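Local coordinates for protein pectinesterase (Aspergillus niger, PDB 5C1E) that hydrolyses the methyl esters of pectin, releasing methanol and leaving de-esterified galacturonate units in the polymer chain, and probably helps to macerate plant tissue, at residues A[9-23]-A[37-49]. Residues are numbered along the deposited sequence; the frame is centred on the assembly and turned at random.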
loop_
_atom_site.group_PDB
_atom_site.type_symbol
_atom_site.label_atom_id
_atom_site.label_comp_id
_atom_site.label_asym_id
_atom_site.label_seq_id
_atom_site.Cartn_x
_atom_site.Cartn_y
_atom_site.Cartn_z
ATOM N N GLY A 9 15.700 -11.957 18.839
ATOM C CA GLY A 9 14.476 -12.022 19.622
ATOM C C GLY A 9 13.219 -12.414 18.879
ATOM O O GLY A 9 12.179 -12.569 19.511
ATOM N N CYS A 10 13.282 -12.592 17.556
ATOM C CA CYS A 10 12.053 -12.829 16.797
ATOM C C CYS A 10 11.583 -14.267 16.903
ATOM O O CYS A 10 12.391 -15.175 17.004
ATOM C CB CYS A 10 12.197 -12.447 15.314
ATOM S SG CYS A 10 12.628 -10.718 15.031
ATOM N N LEU A 11 10.268 -14.449 16.865
ATOM C CA LEU A 11 9.649 -15.765 16.717
ATOM C C LEU A 11 9.890 -16.229 15.272
ATOM O O LEU A 11 9.983 -15.397 14.368
ATOM C CB LEU A 11 8.146 -15.691 16.976
ATOM C CG LEU A 11 7.611 -15.493 18.401
ATOM C CD1 LEU A 11 8.122 -14.222 19.036
ATOM C CD2 LEU A 11 6.091 -15.492 18.387
ATOM N N THR A 12 9.976 -17.538 15.050
ATOM C CA THR A 12 10.265 -18.045 13.703
ATOM C C THR A 12 9.108 -18.844 13.136
ATOM O O THR A 12 8.580 -19.718 13.808
ATOM C CB THR A 12 11.480 -18.954 13.668
ATOM O OG1 THR A 12 11.295 -20.030 14.599
ATOM C CG2 THR A 12 12.754 -18.175 14.012
ATOM N N VAL A 13 8.772 -18.563 11.882
ATOM C CA VAL A 13 7.754 -19.287 11.143
ATOM C C VAL A 13 8.417 -19.922 9.936
ATOM O O VAL A 13 9.211 -19.272 9.266
ATOM C CB VAL A 13 6.653 -18.351 10.621
ATOM C CG1 VAL A 13 5.680 -19.117 9.736
ATOM C CG2 VAL A 13 5.905 -17.688 11.783
ATOM N N GLY A 14 8.084 -21.178 9.659
ATOM C CA GLY A 14 8.522 -21.836 8.436
ATOM C C GLY A 14 8.555 -23.326 8.605
ATOM O O GLY A 14 8.308 -23.844 9.696
ATOM N N SER A 15 8.889 -24.021 7.535
ATOM C CA SER A 15 8.971 -25.473 7.564
ATOM C C SER A 15 9.886 -25.970 8.686
ATOM O O SER A 15 9.620 -26.986 9.312
ATOM C CB SER A 15 9.451 -25.999 6.199
ATOM O OG SER A 15 9.467 -27.428 6.200
ATOM N N ASP A 16 10.967 -25.256 8.948
ATOM C CA ASP A 16 11.888 -25.651 10.005
ATOM C C ASP A 16 11.962 -24.656 11.136
ATOM O O ASP A 16 12.951 -24.623 11.856
ATOM C CB ASP A 16 13.266 -25.889 9.403
ATOM C CG ASP A 16 13.212 -26.889 8.297
ATOM O OD1 ASP A 16 12.539 -27.925 8.526
ATOM O OD2 ASP A 16 13.821 -26.657 7.220
ATOM N N GLY A 17 10.913 -23.857 11.302
ATOM C CA GLY A 17 10.830 -22.911 12.406
ATOM C C GLY A 17 9.974 -23.406 13.569
ATOM O O GLY A 17 9.459 -24.540 13.577
ATOM N N THR A 18 9.788 -22.530 14.542
ATOM C CA THR A 18 9.004 -22.847 15.717
ATOM C C THR A 18 7.516 -23.034 15.405
ATOM O O THR A 18 6.843 -23.890 16.019
ATOM C CB THR A 18 9.203 -21.766 16.778
ATOM O OG1 THR A 18 10.606 -21.650 17.057
ATOM C CG2 THR A 18 8.443 -22.109 18.059
ATOM N N TYR A 19 7.011 -22.230 14.470
ATOM C CA TYR A 19 5.605 -22.266 14.052
ATOM C C TYR A 19 5.506 -22.566 12.558
ATOM O O TYR A 19 6.310 -22.066 11.768
ATOM C CB TYR A 19 4.923 -20.932 14.369
ATOM C CG TYR A 19 5.201 -20.469 15.789
ATOM C CD1 TYR A 19 4.462 -20.978 16.852
ATOM C CD2 TYR A 19 6.242 -19.585 16.073
ATOM C CE1 TYR A 19 4.701 -20.582 18.156
ATOM C CE2 TYR A 19 6.514 -19.193 17.381
ATOM C CZ TYR A 19 5.718 -19.691 18.422
ATOM O OH TYR A 19 5.953 -19.339 19.731
ATOM N N SER A 20 4.514 -23.368 12.183
ATOM C CA SER A 20 4.314 -23.755 10.786
ATOM C C SER A 20 3.510 -22.715 10.006
ATOM O O SER A 20 3.651 -22.612 8.781
ATOM C CB SER A 20 3.599 -25.103 10.700
ATOM O OG SER A 20 2.377 -25.067 11.401
ATOM N N THR A 21 2.675 -21.953 10.717
ATOM C CA THR A 21 1.876 -20.882 10.126
ATOM C C THR A 21 2.189 -19.508 10.758
ATOM O O THR A 21 2.617 -19.402 11.914
ATOM C CB THR A 21 0.352 -21.166 10.239
ATOM O OG1 THR A 21 -0.108 -20.911 11.574
ATOM C CG2 THR A 21 0.011 -22.599 9.816
ATOM N N ILE A 22 1.941 -18.451 9.993
ATOM C CA ILE A 22 2.082 -17.097 10.504
ATOM C C ILE A 22 1.042 -16.863 11.600
ATOM O O ILE A 22 1.352 -16.291 12.627
ATOM C CB ILE A 22 1.980 -16.034 9.394
ATOM C CG1 ILE A 22 3.066 -16.269 8.332
ATOM C CG2 ILE A 22 2.146 -14.635 9.967
ATOM C CD1 ILE A 22 2.878 -15.474 7.072
ATOM N N GLY A 23 -0.177 -17.332 11.373
ATOM C CA GLY A 23 -1.244 -17.241 12.360
ATOM C C GLY A 23 -0.882 -17.828 13.716
ATOM O O GLY A 23 -1.234 -17.275 14.747
ATOM N N CYS A 37 8.642 -9.346 17.486
ATOM C CA CYS A 37 8.875 -9.534 16.076
ATOM C C CYS A 37 8.784 -10.991 15.690
ATOM O O CYS A 37 8.964 -11.901 16.513
ATOM C CB CYS A 37 10.205 -8.917 15.638
ATOM S SG CYS A 37 11.663 -9.534 16.481
ATOM N N ILE A 38 8.448 -11.181 14.420
ATOM C CA ILE A 38 8.264 -12.490 13.833
ATOM C C ILE A 38 9.062 -12.489 12.525
ATOM O O ILE A 38 8.995 -11.522 11.738
ATOM C CB ILE A 38 6.772 -12.800 13.551
ATOM C CG1 ILE A 38 5.965 -12.825 14.853
ATOM C CG2 ILE A 38 6.624 -14.142 12.844
ATOM C CD1 ILE A 38 4.456 -12.906 14.671
ATOM N N TYR A 39 9.838 -13.553 12.340
ATOM C CA TYR A 39 10.555 -13.826 11.100
ATOM C C TYR A 39 9.861 -14.962 10.375
ATOM O O TYR A 39 9.666 -16.042 10.948
ATOM C CB TYR A 39 12.005 -14.211 11.390
ATOM C CG TYR A 39 12.769 -14.799 10.210
ATOM C CD1 TYR A 39 13.263 -13.990 9.186
ATOM C CD2 TYR A 39 13.038 -16.161 10.139
ATOM C CE1 TYR A 39 13.963 -14.534 8.108
ATOM C CE2 TYR A 39 13.750 -16.703 9.070
ATOM C CZ TYR A 39 14.218 -15.885 8.063
ATOM O OH TYR A 39 14.919 -16.434 6.987
ATOM N N VAL A 40 9.516 -14.719 9.113
ATOM C CA VAL A 40 8.857 -15.712 8.280
ATOM C C VAL A 40 9.821 -16.191 7.207
ATOM O O VAL A 40 10.353 -15.390 6.413
ATOM C CB VAL A 40 7.571 -15.155 7.635
ATOM C CG1 VAL A 40 6.763 -16.261 6.949
ATOM C CG2 VAL A 40 6.711 -14.476 8.687
ATOM N N ALA A 41 10.074 -17.498 7.213
ATOM C CA ALA A 41 10.895 -18.113 6.210
ATOM C C ALA A 41 10.091 -18.329 4.943
ATOM O O ALA A 41 8.856 -18.254 4.927
ATOM C CB ALA A 41 11.462 -19.426 6.707
ATOM N N SER A 42 10.827 -18.616 3.880
ATOM C CA SER A 42 10.288 -18.807 2.550
ATOM C C SER A 42 9.065 -19.720 2.562
ATOM O O SER A 42 9.001 -20.717 3.291
ATOM C CB SER A 42 11.368 -19.384 1.614
ATOM O OG SER A 42 11.963 -20.556 2.156
ATOM N N GLY A 43 8.105 -19.364 1.724
ATOM C CA GLY A 43 6.919 -20.160 1.549
ATOM C C GLY A 43 5.746 -19.366 1.049
ATOM O O GLY A 43 5.758 -18.117 1.049
ATOM N N THR A 44 4.729 -20.103 0.635
ATOM C CA THR A 44 3.412 -19.535 0.341
ATOM C C THR A 44 2.502 -19.961 1.470
ATOM O O THR A 44 2.342 -21.156 1.722
ATOM C CB THR A 44 2.877 -20.018 -1.015
ATOM O OG1 THR A 44 3.755 -19.547 -2.030
ATOM C CG2 THR A 44 1.479 -19.496 -1.273
ATOM N N TYR A 45 1.984 -18.968 2.185
ATOM C CA TYR A 45 1.158 -19.159 3.360
ATOM C C TYR A 45 -0.298 -18.818 2.997
ATOM O O TYR A 45 -0.651 -17.657 2.772
ATOM C CB TYR A 45 1.703 -18.299 4.505
ATOM C CG TYR A 45 3.112 -18.684 4.895
ATOM C CD1 TYR A 45 4.212 -18.203 4.186
ATOM C CD2 TYR A 45 3.344 -19.562 5.962
ATOM C CE1 TYR A 45 5.506 -18.571 4.550
ATOM C CE2 TYR A 45 4.623 -19.940 6.328
ATOM C CZ TYR A 45 5.698 -19.455 5.622
ATOM O OH TYR A 45 6.952 -19.850 5.993
ATOM N N GLU A 46 -1.114 -19.862 2.892
ATOM C CA GLU A 46 -2.503 -19.750 2.542
ATOM C C GLU A 46 -3.267 -19.441 3.827
ATOM O O GLU A 46 -3.772 -20.338 4.500
ATOM C CB GLU A 46 -2.982 -21.054 1.896
ATOM C CG GLU A 46 -2.272 -21.335 0.567
ATOM C CD GLU A 46 -2.869 -22.491 -0.233
ATOM O OE1 GLU A 46 -3.600 -23.339 0.330
ATOM O OE2 GLU A 46 -2.581 -22.563 -1.443
ATOM N N GLU A 47 -3.300 -18.161 4.173
ATOM C CA GLU A 47 -3.843 -17.699 5.444
ATOM C C GLU A 47 -4.556 -16.369 5.269
ATOM O O GLU A 47 -4.237 -15.606 4.359
ATOM C CB GLU A 47 -2.704 -17.529 6.459
ATOM C CG GLU A 47 -1.963 -18.814 6.779
ATOM C CD GLU A 47 -0.926 -18.628 7.858
ATOM O OE1 GLU A 47 -1.268 -18.103 8.941
ATOM O OE2 GLU A 47 0.235 -18.989 7.618
ATOM N N GLN A 48 -5.542 -16.113 6.133
ATOM C CA GLN A 48 -6.192 -14.810 6.246
ATOM C C GLN A 48 -5.944 -14.306 7.668
ATOM O O GLN A 48 -6.291 -14.979 8.638
ATOM C CB GLN A 48 -7.689 -14.921 5.957
ATOM C CG GLN A 48 -8.369 -13.574 5.841
ATOM C CD GLN A 48 -9.822 -13.666 5.432
ATOM O OE1 GLN A 48 -10.493 -14.680 5.653
ATOM N NE2 GLN A 48 -10.320 -12.598 4.822
ATOM N N LEU A 49 -5.310 -13.146 7.796
ATOM C CA LEU A 49 -4.769 -12.712 9.085
ATOM C C LEU A 49 -5.331 -11.377 9.544
ATOM O O LEU A 49 -5.571 -10.480 8.737
ATOM C CB LEU A 49 -3.251 -12.586 8.973
ATOM C CG LEU A 49 -2.531 -13.847 8.517
ATOM C CD1 LEU A 49 -1.069 -13.542 8.265
ATOM C CD2 LEU A 49 -2.706 -14.944 9.556
HETATM O O HOH W 1 9.663 -10.971 19.663
HETATM O O HOH W 2 10.028 -22.505 5.283
#
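Glu47 reaches with an extended side chain to the start of helix 22-29 and grips two successive amides: OE2 accepts from Ile22 N at 3.0 Å and OE1 from Gly23 N at 2.8 Å, each through its syn lone pair. This fork holds the carboxylate against the first turn, where the helix dipole would probably favour its negative charge. Beside it, Ile22 CD1 lies over one face of the Tyr45 ring, 3.9 Å from CG, while its other branch, CG2, anti to the backbone N, meets Leu49 CD1 at 3.8 Å. Val13 CG1 approaches Tyr45 CE2 obliquely at 3.7 Å, and Val13 CG2 packs on Ile38 CG2. Strands 11-13 and 36-40 pair in parallel, with four backbone hydrogen bonds running from Leu11 N to Cys37 O as far as Ala41 N to Val13 O, just past the strand end. With helix 22-29 they form a beta-alpha-beta unit at the edge of the long parallel sheet of the pectinesterase beta-helix, the helix capping the open end of the coil. The Cys10-Cys37 disulfide (chi3 -98°) links the two segments beside the N-terminal end of this pairing, and a water joins Gly9 O to Cys37 N. In the second shell, Tyr45 OH donates to Ala41 O at 2.7 Å, from above the carbonyl plane, steadying the ring; Thr21 OG1 caps Asp24 N, and Ile76 touches Ile22 from strand 74-78.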